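Local coordinates for zinc finger (CCCH type) motif-containing protein (Toxoplasma gondii, PDB 7NG2) that probably reads N6-methyladenosine marks in mRNA through the YTH domain contained in this chain, coupling that recognition to polyadenylation, at residues A[17-22]-A[58-63]; A[35-40]-A[92-97]; A[48-53]-A[72-77]; A[66-71]-A[108-113]; A[119-124]-A[131-136]. All blocks are in the same frame, centred on the assembly; numbering follows the deposited sequence.

Contact 1. Residues A[17-22]-A[58-63]; sequences FIIKSN and LLFSAN
Lys20 leans across from strand 14-21 to Ser61 and Asn63 of the parallel neighbour 58-63. Its CB starts beside the Asn63 side chain, 3.5 Å from OD1. The chain then folds back, with chi2 (-60°) and chi3 (-69°) both bent, which lays CD over the backbone of Ser61, 3.4 Å from its O. CE fits between that carbonyl and the amide of Asn63, 3.3 Å from OD1. At the tip, NZ donates to Ser61 OG at 2.8 Å. The small hydroxyl suits this place because OG also bonds to Gly67 O, so it ties the lysine to the next strand as well.

Beneath these side chains the strands pair in parallel register. Ile19 bonds to two different partners, its N to Leu59 O (2.9 Å, N-H...O angle 175°) and its O to Ser61 N, while Asn63 N closes the ladder on Ser21 O. The face bearing Ile19, Phe60 and Leu58 is apolar: Ile19 CG2 lies 3.7 Å from Phe60 CD2, the two side chains pointing the same way, and Ile19 CG1 meets Leu58 CB. Branched and aromatic residues suit it, since helices 24-33 and 40-52 pack there, and Leu59 faces helix 137-149 across the sheet. Parallel neighbours whose connection carries helices 24-33 and 40-52, in a sheet with helices on both faces, are characteristic of the alpha/beta core of the YTH domain.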
# COMPACT_ATOMS: atom_id res chain seq x y z
N PHE A 17 0.73 5.25 -2.36
CA PHE A 17 0.34 4.45 -3.52
C PHE A 17 -0.74 3.47 -3.12
O PHE A 17 -0.67 2.86 -2.06
CB PHE A 17 1.54 3.65 -4.07
CG PHE A 17 2.65 4.52 -4.57
CD1 PHE A 17 3.65 4.95 -3.70
CD2 PHE A 17 2.70 4.92 -5.89
CE1 PHE A 17 4.68 5.76 -4.15
CE2 PHE A 17 3.73 5.74 -6.35
CZ PHE A 17 4.73 6.15 -5.47
N ILE A 18 -1.75 3.32 -3.98
CA ILE A 18 -2.79 2.31 -3.80
C ILE A 18 -2.30 0.98 -4.35
O ILE A 18 -1.75 0.91 -5.46
CB ILE A 18 -4.11 2.78 -4.44
CG1 ILE A 18 -4.59 4.05 -3.71
CG2 ILE A 18 -5.18 1.67 -4.38
CD1 ILE A 18 -5.76 4.76 -4.30
N ILE A 19 -2.46 -0.08 -3.57
CA ILE A 19 -2.09 -1.44 -3.94
C ILE A 19 -3.37 -2.25 -4.05
O ILE A 19 -4.18 -2.26 -3.13
CB ILE A 19 -1.17 -2.05 -2.87
CG1 ILE A 19 0.16 -1.32 -2.81
CG2 ILE A 19 -1.00 -3.55 -3.11
CD1 ILE A 19 1.00 -1.50 -4.04
N LYS A 20 -3.53 -2.95 -5.17
CA LYS A 20 -4.67 -3.84 -5.35
C LYS A 20 -4.20 -5.29 -5.20
O LYS A 20 -3.07 -5.63 -5.54
CB LYS A 20 -5.30 -3.64 -6.73
CG LYS A 20 -5.86 -2.25 -6.99
CD LYS A 20 -6.96 -1.84 -6.01
CE LYS A 20 -8.22 -2.67 -6.24
NZ LYS A 20 -9.36 -2.11 -5.44
N SER A 21 -5.08 -6.14 -4.69
CA SER A 21 -4.77 -7.55 -4.54
C SER A 21 -5.94 -8.37 -5.04
O SER A 21 -7.07 -8.13 -4.62
CB SER A 21 -4.52 -7.89 -3.07
OG SER A 21 -4.20 -9.26 -2.93
N ASN A 22 -5.69 -9.33 -5.92
CA ASN A 22 -6.81 -10.14 -6.37
C ASN A 22 -7.29 -11.12 -5.30
O ASN A 22 -8.46 -11.53 -5.33
CB ASN A 22 -6.51 -10.84 -7.70
CG ASN A 22 -5.56 -12.01 -7.55
OD1 ASN A 22 -4.56 -11.93 -6.84
ND2 ASN A 22 -5.87 -13.11 -8.23
N LEU A 58 1.80 2.43 1.41
CA LEU A 58 1.06 1.54 0.53
C LEU A 58 -0.32 1.34 1.15
O LEU A 58 -0.42 0.88 2.29
CB LEU A 58 1.79 0.21 0.40
CG LEU A 58 3.25 0.35 -0.01
CD1 LEU A 58 3.88 -1.02 0.03
CD2 LEU A 58 3.42 0.97 -1.39
N LEU A 59 -1.36 1.67 0.40
CA LEU A 59 -2.74 1.64 0.88
C LEU A 59 -3.42 0.46 0.20
O LEU A 59 -3.62 0.48 -1.01
CB LEU A 59 -3.44 2.95 0.53
CG LEU A 59 -3.08 4.19 1.37
CD1 LEU A 59 -1.59 4.58 1.33
CD2 LEU A 59 -3.95 5.39 0.98
N PHE A 60 -3.73 -0.57 0.98
CA PHE A 60 -4.12 -1.86 0.42
C PHE A 60 -5.63 -1.95 0.21
O PHE A 60 -6.41 -1.66 1.12
CB PHE A 60 -3.68 -2.98 1.36
CG PHE A 60 -2.20 -3.25 1.32
CD1 PHE A 60 -1.34 -2.55 2.15
CD2 PHE A 60 -1.68 -4.19 0.45
CE1 PHE A 60 0.03 -2.80 2.13
CE2 PHE A 60 -0.31 -4.44 0.42
CZ PHE A 60 0.54 -3.73 1.26
N SER A 61 -6.02 -2.39 -0.98
CA SER A 61 -7.42 -2.54 -1.36
C SER A 61 -7.59 -3.81 -2.18
O SER A 61 -7.20 -3.87 -3.35
CB SER A 61 -7.88 -1.32 -2.16
OG SER A 61 -9.18 -1.53 -2.68
N ALA A 62 -8.18 -4.83 -1.57
CA ALA A 62 -8.44 -6.06 -2.31
C ALA A 62 -9.47 -5.82 -3.41
O ALA A 62 -10.41 -5.03 -3.25
CB ALA A 62 -8.95 -7.14 -1.36
N ASN A 63 -9.27 -6.47 -4.55
CA ASN A 63 -10.20 -6.34 -5.67
C ASN A 63 -11.62 -6.66 -5.22
O ASN A 63 -11.87 -7.72 -4.63
CB ASN A 63 -9.79 -7.30 -6.79
CG ASN A 63 -8.53 -6.86 -7.52
OD1 ASN A 63 -7.99 -5.78 -7.31
ND2 ASN A 63 -8.05 -7.73 -8.41

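Contact 2. Residues A[35-40]-A[92-97]; sequences VWATSK and LRLGSN
Leu94 overlaps the backbone of Thr38 with one methyl and the side chain of Ala37 with the other. CD2 sits 3.6 Å from Thr38 C, and CD1 meets Ala37 CB at 4.0 Å. With CG anti to its own carbonyl carbon (chi1 -62°), the branch straddles the backbone it packs on. Gly95 follows, and its N-H bonds to Thr38 O at 2.8 Å, nearly in line with the C=O.

Ala37 CB points toward 92-97 and stops 3.3 Å from Asn97 OD1; the short methyl of Ala37 lets the two backbones come close here. That amide is fixed from outside the two segments, OD1 by Gln91 NE2 and ND2 by Leu82 O, while Val35 CG2 packs obliquely on Asn97 CB. Two waters fill in for direct pairing, one joining Thr38 N to Ser96 O, the other Lys40 N to Arg93 O.

Trp36 turns away and meets Trp87 edge-to-face, an arrangement consistent with the tryptophan-lined cage of YTH relatives. The direct bond and both water bridges use main-chain N and O atoms, so the polar part of the join depends little on side-chain identity, and Leu94, Ala37 and Val35 add apolar cover.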
# COMPACT_ATOMS: atom_id res chain seq x y z
N VAL A 35 5.59 -8.64 3.77
CA VAL A 35 6.17 -8.79 2.44
C VAL A 35 5.12 -8.46 1.39
O VAL A 35 3.92 -8.68 1.59
CB VAL A 35 6.74 -10.23 2.27
CG1 VAL A 35 5.63 -11.27 2.40
CG2 VAL A 35 7.49 -10.37 0.94
N TRP A 36 5.58 -7.93 0.26
CA TRP A 36 4.72 -7.70 -0.89
C TRP A 36 5.56 -7.85 -2.16
O TRP A 36 6.79 -7.83 -2.11
CB TRP A 36 4.05 -6.32 -0.84
CG TRP A 36 2.89 -6.21 -1.78
CD1 TRP A 36 2.79 -5.40 -2.87
CD2 TRP A 36 1.67 -6.95 -1.70
NE1 TRP A 36 1.57 -5.59 -3.48
CE2 TRP A 36 0.87 -6.54 -2.79
CE3 TRP A 36 1.18 -7.93 -0.83
CZ2 TRP A 36 -0.41 -7.06 -3.02
CZ3 TRP A 36 -0.09 -8.45 -1.06
CH2 TRP A 36 -0.87 -8.02 -2.15
N ALA A 37 4.87 -7.99 -3.29
CA ALA A 37 5.51 -7.89 -4.60
C ALA A 37 4.49 -7.31 -5.56
O ALA A 37 3.28 -7.47 -5.38
CB ALA A 37 6.02 -9.25 -5.11
N THR A 38 4.98 -6.63 -6.59
CA THR A 38 4.09 -5.99 -7.56
C THR A 38 4.66 -6.19 -8.96
O THR A 38 5.71 -6.81 -9.15
CB THR A 38 3.84 -4.53 -7.16
OG1 THR A 38 2.81 -3.97 -7.98
CG2 THR A 38 5.09 -3.71 -7.30
N SER A 39 3.94 -5.67 -9.95
CA SER A 39 4.38 -5.76 -11.34
C SER A 39 5.76 -5.14 -11.50
O SER A 39 6.21 -4.32 -10.69
CB SER A 39 3.38 -5.05 -12.24
OG SER A 39 3.51 -3.64 -12.07
N LYS A 40 6.46 -5.52 -12.57
CA LYS A 40 7.80 -4.99 -12.79
C LYS A 40 7.77 -3.47 -12.95
O LYS A 40 8.63 -2.77 -12.41
CB LYS A 40 8.47 -5.70 -13.96
CG LYS A 40 8.71 -7.18 -13.67
CD LYS A 40 9.64 -7.84 -14.68
CE LYS A 40 10.40 -8.99 -14.03
NZ LYS A 40 11.53 -8.50 -13.18
N LEU A 92 6.69 -15.46 -10.90
CA LEU A 92 7.40 -15.34 -12.17
C LEU A 92 6.99 -14.12 -12.98
O LEU A 92 7.74 -13.72 -13.88
CB LEU A 92 7.19 -16.62 -12.99
CG LEU A 92 7.67 -17.93 -12.36
CD1 LEU A 92 7.02 -19.13 -13.03
CD2 LEU A 92 9.18 -18.02 -12.48
N ARG A 93 5.82 -13.53 -12.71
CA ARG A 93 5.36 -12.36 -13.44
C ARG A 93 5.42 -11.09 -12.61
O ARG A 93 4.81 -10.08 -12.98
CB ARG A 93 3.94 -12.57 -13.97
CG ARG A 93 3.85 -13.64 -15.05
CD ARG A 93 2.42 -14.11 -15.24
NE ARG A 93 2.16 -15.37 -14.54
CZ ARG A 93 1.12 -15.58 -13.73
NH1 ARG A 93 0.23 -14.61 -13.54
NH2 ARG A 93 0.97 -16.75 -13.13
N LEU A 94 6.14 -11.11 -11.50
CA LEU A 94 6.24 -9.96 -10.61
C LEU A 94 7.70 -9.56 -10.46
O LEU A 94 8.61 -10.33 -10.79
CB LEU A 94 5.68 -10.30 -9.23
CG LEU A 94 4.20 -10.68 -9.19
CD1 LEU A 94 3.83 -11.27 -7.83
CD2 LEU A 94 3.35 -9.46 -9.49
N GLY A 95 7.93 -8.35 -9.97
CA GLY A 95 9.23 -7.99 -9.47
C GLY A 95 9.55 -8.77 -8.20
O GLY A 95 8.76 -9.58 -7.71
N SER A 96 10.75 -8.53 -7.67
CA SER A 96 11.17 -9.25 -6.47
C SER A 96 10.38 -8.76 -5.25
O SER A 96 9.87 -7.64 -5.21
CB SER A 96 12.66 -9.05 -6.22
OG SER A 96 13.45 -9.67 -7.23
N ASN A 97 10.29 -9.64 -4.25
CA ASN A 97 9.60 -9.30 -3.02
C ASN A 97 10.32 -8.18 -2.28
O ASN A 97 11.55 -8.09 -2.28
CB ASN A 97 9.54 -10.52 -2.10
CG ASN A 97 8.72 -11.64 -2.68
OD1 ASN A 97 7.80 -11.42 -3.45
ND2 ASN A 97 9.06 -12.87 -2.32
O HOH W 1 7.87 -6.17 -6.45
O HOH W 2 5.25 -7.57 -14.20

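Contact 3. Residues A[48-53]-A[72-77]; sequences NAFTST and GRMMSL
The ring of Phe50 lies against the chain from Met74 to Leu77, with peptide atoms over one face and a carbonyl at its edge. Ser76 C stands 4.0 Å above the centre of that face, and Leu77 N is above it too, nearer the rim. Met74 O lies in the ring plane, 3.3 Å from CE1, where the slightly positive rim hydrogens suit an oxygen. At CZ the ring also approaches Met75 O.

CG of Phe50 is anti to the backbone N (chi1 178°), which swings the ring off the helix toward 74-77. Met74, extended to its tip, runs obliquely past the base of the ring. Its SD touches Phe50 CB at 3.8 Å and stands 5.2 Å from the ring centroid, an oblique Met-aromatic contact. A flexible, polarisable thioether suits this seam, where it also reaches Leu46. Leu77 CD2 lies 3.8 Å from Phe50 CD2, and also meets Thr51 CG2.

Phe50 thus packs helix 40-52 onto the main chain where strand 67-74 runs out into the following loop, with Met74 the sheet residue it meets, a helix-to-strand join within the alpha/beta fold of the YTH domain.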
# COMPACT_ATOMS: atom_id res chain seq x y z
N ASN A 48 12.05 3.75 -7.00
CA ASN A 48 12.50 5.13 -7.13
C ASN A 48 11.90 6.02 -6.05
O ASN A 48 12.55 6.95 -5.59
CB ASN A 48 12.22 5.66 -8.53
CG ASN A 48 13.10 5.01 -9.57
OD1 ASN A 48 14.11 4.41 -9.22
ND2 ASN A 48 12.74 5.13 -10.83
N ALA A 49 10.66 5.73 -5.64
CA ALA A 49 10.07 6.45 -4.52
C ALA A 49 10.78 6.11 -3.21
O ALA A 49 11.05 6.99 -2.39
CB ALA A 49 8.58 6.14 -4.44
N PHE A 50 11.10 4.83 -3.01
CA PHE A 50 11.69 4.38 -1.74
C PHE A 50 13.03 5.06 -1.47
O PHE A 50 13.32 5.44 -0.33
CB PHE A 50 11.87 2.86 -1.75
CG PHE A 50 12.53 2.32 -0.50
CD1 PHE A 50 11.80 2.17 0.67
CD2 PHE A 50 13.88 2.01 -0.49
CE1 PHE A 50 12.40 1.70 1.82
CE2 PHE A 50 14.48 1.54 0.65
CZ PHE A 50 13.76 1.38 1.81
N THR A 51 13.86 5.20 -2.50
CA THR A 51 15.18 5.78 -2.28
C THR A 51 15.14 7.29 -2.11
O THR A 51 16.09 7.86 -1.57
CB THR A 51 16.11 5.41 -3.44
OG1 THR A 51 15.62 5.99 -4.67
CG2 THR A 51 16.22 3.89 -3.60
N SER A 52 14.06 7.95 -2.54
CA SER A 52 14.02 9.40 -2.62
C SER A 52 12.93 10.03 -1.77
O SER A 52 12.67 11.23 -1.91
CB SER A 52 13.84 9.84 -4.07
OG SER A 52 12.57 9.41 -4.55
N THR A 53 12.28 9.27 -0.90
CA THR A 53 11.21 9.78 -0.05
C THR A 53 11.45 9.26 1.35
O THR A 53 11.91 8.12 1.52
CB THR A 53 9.85 9.28 -0.55
OG1 THR A 53 9.77 9.41 -1.97
CG2 THR A 53 8.72 10.06 0.08
N GLY A 72 0.51 0.29 4.95
CA GLY A 72 1.82 -0.06 5.46
C GLY A 72 2.89 0.81 4.85
O GLY A 72 2.64 1.61 3.95
N ARG A 73 4.10 0.68 5.39
CA ARG A 73 5.27 1.40 4.89
C ARG A 73 6.17 0.42 4.13
O ARG A 73 6.43 -0.69 4.61
CB ARG A 73 6.05 2.02 6.05
CG ARG A 73 7.24 2.86 5.61
CD ARG A 73 8.03 3.37 6.80
NE ARG A 73 9.07 4.32 6.42
CZ ARG A 73 10.30 3.98 6.06
NH1 ARG A 73 10.66 2.70 6.03
NH2 ARG A 73 11.20 4.92 5.75
N MET A 74 6.61 0.82 2.95
CA MET A 74 7.62 0.06 2.23
C MET A 74 8.94 0.17 2.99
O MET A 74 9.42 1.27 3.27
CB MET A 74 7.77 0.63 0.83
CG MET A 74 8.74 -0.11 -0.07
SD MET A 74 8.73 0.64 -1.70
CE MET A 74 9.88 -0.42 -2.56
N MET A 75 9.54 -0.98 3.33
CA MET A 75 10.70 -1.00 4.20
C MET A 75 12.00 -1.35 3.48
O MET A 75 13.07 -1.16 4.06
CB MET A 75 10.50 -2.02 5.32
CG MET A 75 9.26 -1.78 6.18
SD MET A 75 9.24 -0.18 7.02
CE MET A 75 10.60 -0.37 8.16
N SER A 76 11.93 -1.86 2.26
CA SER A 76 13.13 -2.25 1.55
C SER A 76 12.86 -2.16 0.06
O SER A 76 11.71 -2.11 -0.38
CB SER A 76 13.57 -3.68 1.90
OG SER A 76 12.81 -4.65 1.19
N LEU A 77 13.95 -2.16 -0.71
CA LEU A 77 13.86 -2.34 -2.14
C LEU A 77 13.48 -3.79 -2.45
O LEU A 77 13.66 -4.68 -1.62
CB LEU A 77 15.22 -2.05 -2.78
CG LEU A 77 15.60 -0.57 -2.85
CD1 LEU A 77 17.04 -0.39 -3.35
CD2 LEU A 77 14.62 0.22 -3.72

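Contact 4. Residues A[66-71]-A[108-113]; sequences GGFQGF and IEFEEL
Ile108 pairs with Phe68 as an antiparallel hydrogen-bonded pair: Phe68 N donates to Ile108 O at 2.9 Å, whereas the return bond from Ile108 N to Phe68 O is weak at 3.4 Å. Their side chains lie side by side on one face of the sheet, Ile108 CG2 resting 3.7 Å from Phe68 CB.

Glu109 comes next, in a non-hydrogen-bonded pair with Gly67. The two CA atoms are just 4.0 Å apart, an approach suited to a residue without a side chain. Glu109 N is taken by Glu112 OE2 of its own segment, while Glu109 OE1 lies 3.0 Å from Gly66 O, two acceptors that do not bond. Strand 98-109 passes here into a 3-10 turn, so its antiparallel pairing with 67-74 ends, at one end of that ribbon in the mixed YTH sheet.

Phe110 still holds on, its N bonding to Gly66 O at 2.8 Å in the carbonyl plane. Its ring then does two jobs. One face receives Gly67 CA, 3.7 Å from the centroid and 7° off the normal, a CH-pi contact. Its edge, through CE1, is turned to the face of Phe68 in a T-shaped pair with centroids 5.2 Å apart and planes at 79°.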
# COMPACT_ATOMS: atom_id res chain seq x y z
N GLY A 66 -14.46 -3.10 -2.09
CA GLY A 66 -15.16 -1.85 -1.89
C GLY A 66 -14.43 -0.81 -1.06
O GLY A 66 -15.03 0.22 -0.74
N GLY A 67 -13.17 -1.04 -0.70
CA GLY A 67 -12.46 -0.09 0.14
C GLY A 67 -11.06 -0.53 0.49
O GLY A 67 -10.42 -1.26 -0.26
N PHE A 68 -10.58 -0.06 1.64
CA PHE A 68 -9.21 -0.33 2.08
C PHE A 68 -9.23 -1.26 3.28
O PHE A 68 -10.11 -1.17 4.14
CB PHE A 68 -8.48 0.95 2.49
CG PHE A 68 -8.23 1.91 1.36
CD1 PHE A 68 -7.28 1.64 0.38
CD2 PHE A 68 -8.93 3.11 1.29
CE1 PHE A 68 -7.05 2.55 -0.65
CE2 PHE A 68 -8.70 4.01 0.27
CZ PHE A 68 -7.76 3.74 -0.71
N GLN A 69 -8.22 -2.13 3.35
CA GLN A 69 -8.01 -3.01 4.49
C GLN A 69 -6.92 -2.51 5.42
O GLN A 69 -6.71 -3.11 6.48
CB GLN A 69 -7.70 -4.44 4.02
CG GLN A 69 -8.87 -5.17 3.37
CD GLN A 69 -9.16 -4.65 1.98
OE1 GLN A 69 -8.28 -4.64 1.12
NE2 GLN A 69 -10.39 -4.19 1.75
N GLY A 70 -6.25 -1.43 5.07
CA GLY A 70 -5.22 -0.88 5.91
C GLY A 70 -4.12 -0.27 5.07
O GLY A 70 -4.26 -0.06 3.87
N PHE A 71 -3.00 0.01 5.73
CA PHE A 71 -1.87 0.60 5.03
C PHE A 71 -0.57 0.19 5.71
O PHE A 71 -0.56 -0.23 6.87
CB PHE A 71 -1.98 2.13 4.87
CG PHE A 71 -1.88 2.91 6.16
CD1 PHE A 71 -3.01 3.17 6.91
CD2 PHE A 71 -0.66 3.43 6.59
CE1 PHE A 71 -2.93 3.92 8.08
CE2 PHE A 71 -0.58 4.17 7.75
CZ PHE A 71 -1.72 4.41 8.50
N ILE A 108 -12.59 0.34 5.82
CA ILE A 108 -13.17 1.61 5.40
C ILE A 108 -13.59 1.47 3.95
O ILE A 108 -12.85 0.92 3.13
CB ILE A 108 -12.20 2.80 5.61
CG1 ILE A 108 -12.89 4.13 5.30
CG2 ILE A 108 -10.92 2.62 4.79
CD1 ILE A 108 -12.09 5.34 5.77
N GLU A 109 -14.80 1.92 3.62
CA GLU A 109 -15.35 1.77 2.28
C GLU A 109 -15.11 3.04 1.47
O GLU A 109 -15.21 4.15 2.01
CB GLU A 109 -16.85 1.50 2.34
CG GLU A 109 -17.24 0.25 3.11
CD GLU A 109 -16.96 -1.03 2.33
OE1 GLU A 109 -17.03 -0.99 1.08
OE2 GLU A 109 -16.69 -2.06 2.97
N PHE A 110 -14.83 2.87 0.18
CA PHE A 110 -14.72 4.03 -0.71
C PHE A 110 -15.96 4.91 -0.59
O PHE A 110 -15.86 6.15 -0.61
CB PHE A 110 -14.57 3.57 -2.16
CG PHE A 110 -13.28 2.83 -2.45
CD1 PHE A 110 -12.05 3.32 -2.04
CD2 PHE A 110 -13.31 1.64 -3.17
CE1 PHE A 110 -10.88 2.63 -2.33
CE2 PHE A 110 -12.15 0.95 -3.46
CZ PHE A 110 -10.93 1.44 -3.04
N GLU A 111 -17.14 4.30 -0.47
CA GLU A 111 -18.36 5.09 -0.43
C GLU A 111 -18.49 5.93 0.84
O GLU A 111 -19.20 6.93 0.82
CB GLU A 111 -19.58 4.20 -0.64
CG GLU A 111 -19.77 3.81 -2.10
CD GLU A 111 -21.19 3.42 -2.42
OE1 GLU A 111 -21.42 2.86 -3.52
OE2 GLU A 111 -22.08 3.67 -1.58
N GLU A 112 -17.81 5.54 1.92
CA GLU A 112 -17.81 6.38 3.12
C GLU A 112 -17.06 7.68 2.90
O GLU A 112 -17.27 8.63 3.66
CB GLU A 112 -17.16 5.64 4.29
CG GLU A 112 -17.93 4.44 4.77
CD GLU A 112 -17.27 3.80 5.97
OE1 GLU A 112 -17.49 4.29 7.09
OE2 GLU A 112 -16.52 2.82 5.78
N LEU A 113 -16.19 7.73 1.91
CA LEU A 113 -15.44 8.95 1.62
C LEU A 113 -16.22 9.90 0.72
O LEU A 113 -15.73 10.99 0.42
CB LEU A 113 -14.09 8.58 0.99
CG LEU A 113 -13.33 7.54 1.82
CD1 LEU A 113 -12.18 6.94 1.04
CD2 LEU A 113 -12.84 8.16 3.12

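Contact 5. Residues A[119-124]-A[131-136]; sequences PWNDDL and DGTEVP
Trp120 and Val135 keep their CA atoms 6.3 Å apart, with no sheet pairing between them, as the loop passes strand 134-135. The loop between strands 117-118 and 124-125 of a small beta hairpin contains a type I' turn closed by Leu124 N on Asn121 O.

The broad indole of Trp120 spans 134-136. Pro136 slides over one face, its CG 3.5 Å from the centroid of the five-membered ring and 1° off the normal, a CH-pi contact that suits a proline, whose ring C-H groups are mildly polarised and whose compact ring can lie close over an aromatic face. Pro119 CG flanks it, 3.7 Å from Pro136 CG. At the indole edge stands extended Glu134, its carboxylate plane 87° from the ring and OE2 held by a salt bridge with Arg15. The Asn121 and Thr133 side chains cross at about a right angle, CB against CG2 (4.0 Å). Between the backbones, one water donates to both Trp120 O (3.0 Å) and Glu134 O (2.8 Å).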
# COMPACT_ATOMS: atom_id res chain seq x y z
N PRO A 119 -6.90 13.80 -8.50
CA PRO A 119 -6.43 14.65 -9.60
C PRO A 119 -5.19 14.13 -10.28
O PRO A 119 -4.86 14.60 -11.38
CB PRO A 119 -6.16 16.00 -8.91
CG PRO A 119 -5.85 15.64 -7.50
CD PRO A 119 -6.73 14.45 -7.18
N TRP A 120 -4.48 13.19 -9.66
CA TRP A 120 -3.32 12.56 -10.27
C TRP A 120 -3.70 11.34 -11.10
O TRP A 120 -2.83 10.75 -11.74
CB TRP A 120 -2.30 12.18 -9.20
CG TRP A 120 -1.64 13.35 -8.54
CD1 TRP A 120 -1.98 14.67 -8.65
CD2 TRP A 120 -0.52 13.30 -7.66
NE1 TRP A 120 -1.13 15.45 -7.90
CE2 TRP A 120 -0.22 14.63 -7.28
CE3 TRP A 120 0.27 12.27 -7.15
CZ2 TRP A 120 0.83 14.94 -6.42
CZ3 TRP A 120 1.31 12.58 -6.30
CH2 TRP A 120 1.58 13.90 -5.94
N ASN A 121 -4.98 10.97 -11.09
CA ASN A 121 -5.51 9.85 -11.87
C ASN A 121 -6.73 10.30 -12.66
O ASN A 121 -7.80 9.70 -12.60
CB ASN A 121 -5.83 8.66 -10.97
CG ASN A 121 -6.17 7.42 -11.75
OD1 ASN A 121 -5.60 7.16 -12.82
ND2 ASN A 121 -7.11 6.63 -11.24
N ASP A 122 -6.57 11.40 -13.41
CA ASP A 122 -7.59 11.91 -14.32
C ASP A 122 -8.89 12.29 -13.61
O ASP A 122 -9.97 12.23 -14.20
CB ASP A 122 -7.87 10.94 -15.48
CG ASP A 122 -6.71 10.83 -16.43
OD1 ASP A 122 -6.13 11.88 -16.78
OD2 ASP A 122 -6.38 9.70 -16.83
N ASP A 123 -8.80 12.71 -12.35
CA ASP A 123 -9.97 13.08 -11.55
C ASP A 123 -10.96 11.92 -11.43
O ASP A 123 -12.17 12.14 -11.30
CB ASP A 123 -10.65 14.34 -12.09
CG ASP A 123 -9.70 15.50 -12.20
OD1 ASP A 123 -9.10 15.88 -11.17
OD2 ASP A 123 -9.54 16.03 -13.33
N LEU A 124 -10.46 10.70 -11.48
CA LEU A 124 -11.32 9.53 -11.39
C LEU A 124 -11.68 9.25 -9.94
O LEU A 124 -10.93 9.62 -9.03
CB LEU A 124 -10.60 8.31 -11.97
CG LEU A 124 -10.57 8.21 -13.49
CD1 LEU A 124 -9.66 7.08 -13.93
CD2 LEU A 124 -11.97 8.02 -14.04
N ASP A 131 -3.79 -0.88 -9.49
CA ASP A 131 -2.61 -1.24 -8.71
C ASP A 131 -1.47 -0.27 -9.02
O ASP A 131 -1.10 -0.10 -10.18
CB ASP A 131 -2.21 -2.66 -9.05
CG ASP A 131 -1.07 -3.16 -8.20
OD1 ASP A 131 -1.18 -3.06 -6.97
OD2 ASP A 131 -0.08 -3.66 -8.76
N GLY A 132 -0.93 0.36 -7.98
CA GLY A 132 0.16 1.31 -8.11
C GLY A 132 -0.24 2.76 -8.32
O GLY A 132 0.64 3.61 -8.47
N THR A 133 -1.54 3.06 -8.35
CA THR A 133 -1.97 4.44 -8.55
C THR A 133 -1.46 5.31 -7.40
O THR A 133 -1.69 5.00 -6.23
CB THR A 133 -3.49 4.50 -8.59
OG1 THR A 133 -3.98 3.81 -9.76
CG2 THR A 133 -3.98 5.94 -8.63
N GLU A 134 -0.82 6.42 -7.73
CA GLU A 134 -0.35 7.36 -6.71
C GLU A 134 -1.44 8.38 -6.38
O GLU A 134 -2.20 8.80 -7.26
CB GLU A 134 0.92 8.09 -7.16
CG GLU A 134 1.62 8.78 -6.00
CD GLU A 134 3.01 9.31 -6.31
OE1 GLU A 134 3.50 9.16 -7.45
OE2 GLU A 134 3.61 9.91 -5.39
N VAL A 135 -1.57 8.70 -5.10
CA VAL A 135 -2.48 9.78 -4.71
C VAL A 135 -1.68 10.97 -4.19
O VAL A 135 -0.58 10.81 -3.65
CB VAL A 135 -3.55 9.34 -3.69
CG1 VAL A 135 -4.47 8.28 -4.28
CG2 VAL A 135 -2.92 8.89 -2.40
N PRO A 136 -2.21 12.18 -4.34
CA PRO A 136 -1.50 13.38 -3.85
C PRO A 136 -1.34 13.33 -2.34
O PRO A 136 -2.12 12.66 -1.64
CB PRO A 136 -2.43 14.53 -4.25
CG PRO A 136 -3.33 13.97 -5.30
CD PRO A 136 -3.48 12.51 -5.01
O HOH W 3 -1.60 8.69 -10.02

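All five contacts belong to one YTH domain and reach its mixed six-stranded sheet. Contact 1 lies nearest the centre, about 6 Å from it, joining strands 14-21 and 55-62. It touches the other four: Ile19 and Phe60 pack on Trp36 of contact 2, Leu58 pairs with Gly72 of contact 3, Ala62 N bonds to Gln69 OE1 of contact 4, and Ile18 pairs with Gly132 and Thr133 of contact 5. Contacts 3 and 4 use the two ends of strand 67-74, their centres about 23 Å apart. Along the chain contact 3 nests within the loop closed by contact 2, while contact 5 comes last, so early and late parts of the sequence are knitted into one unit.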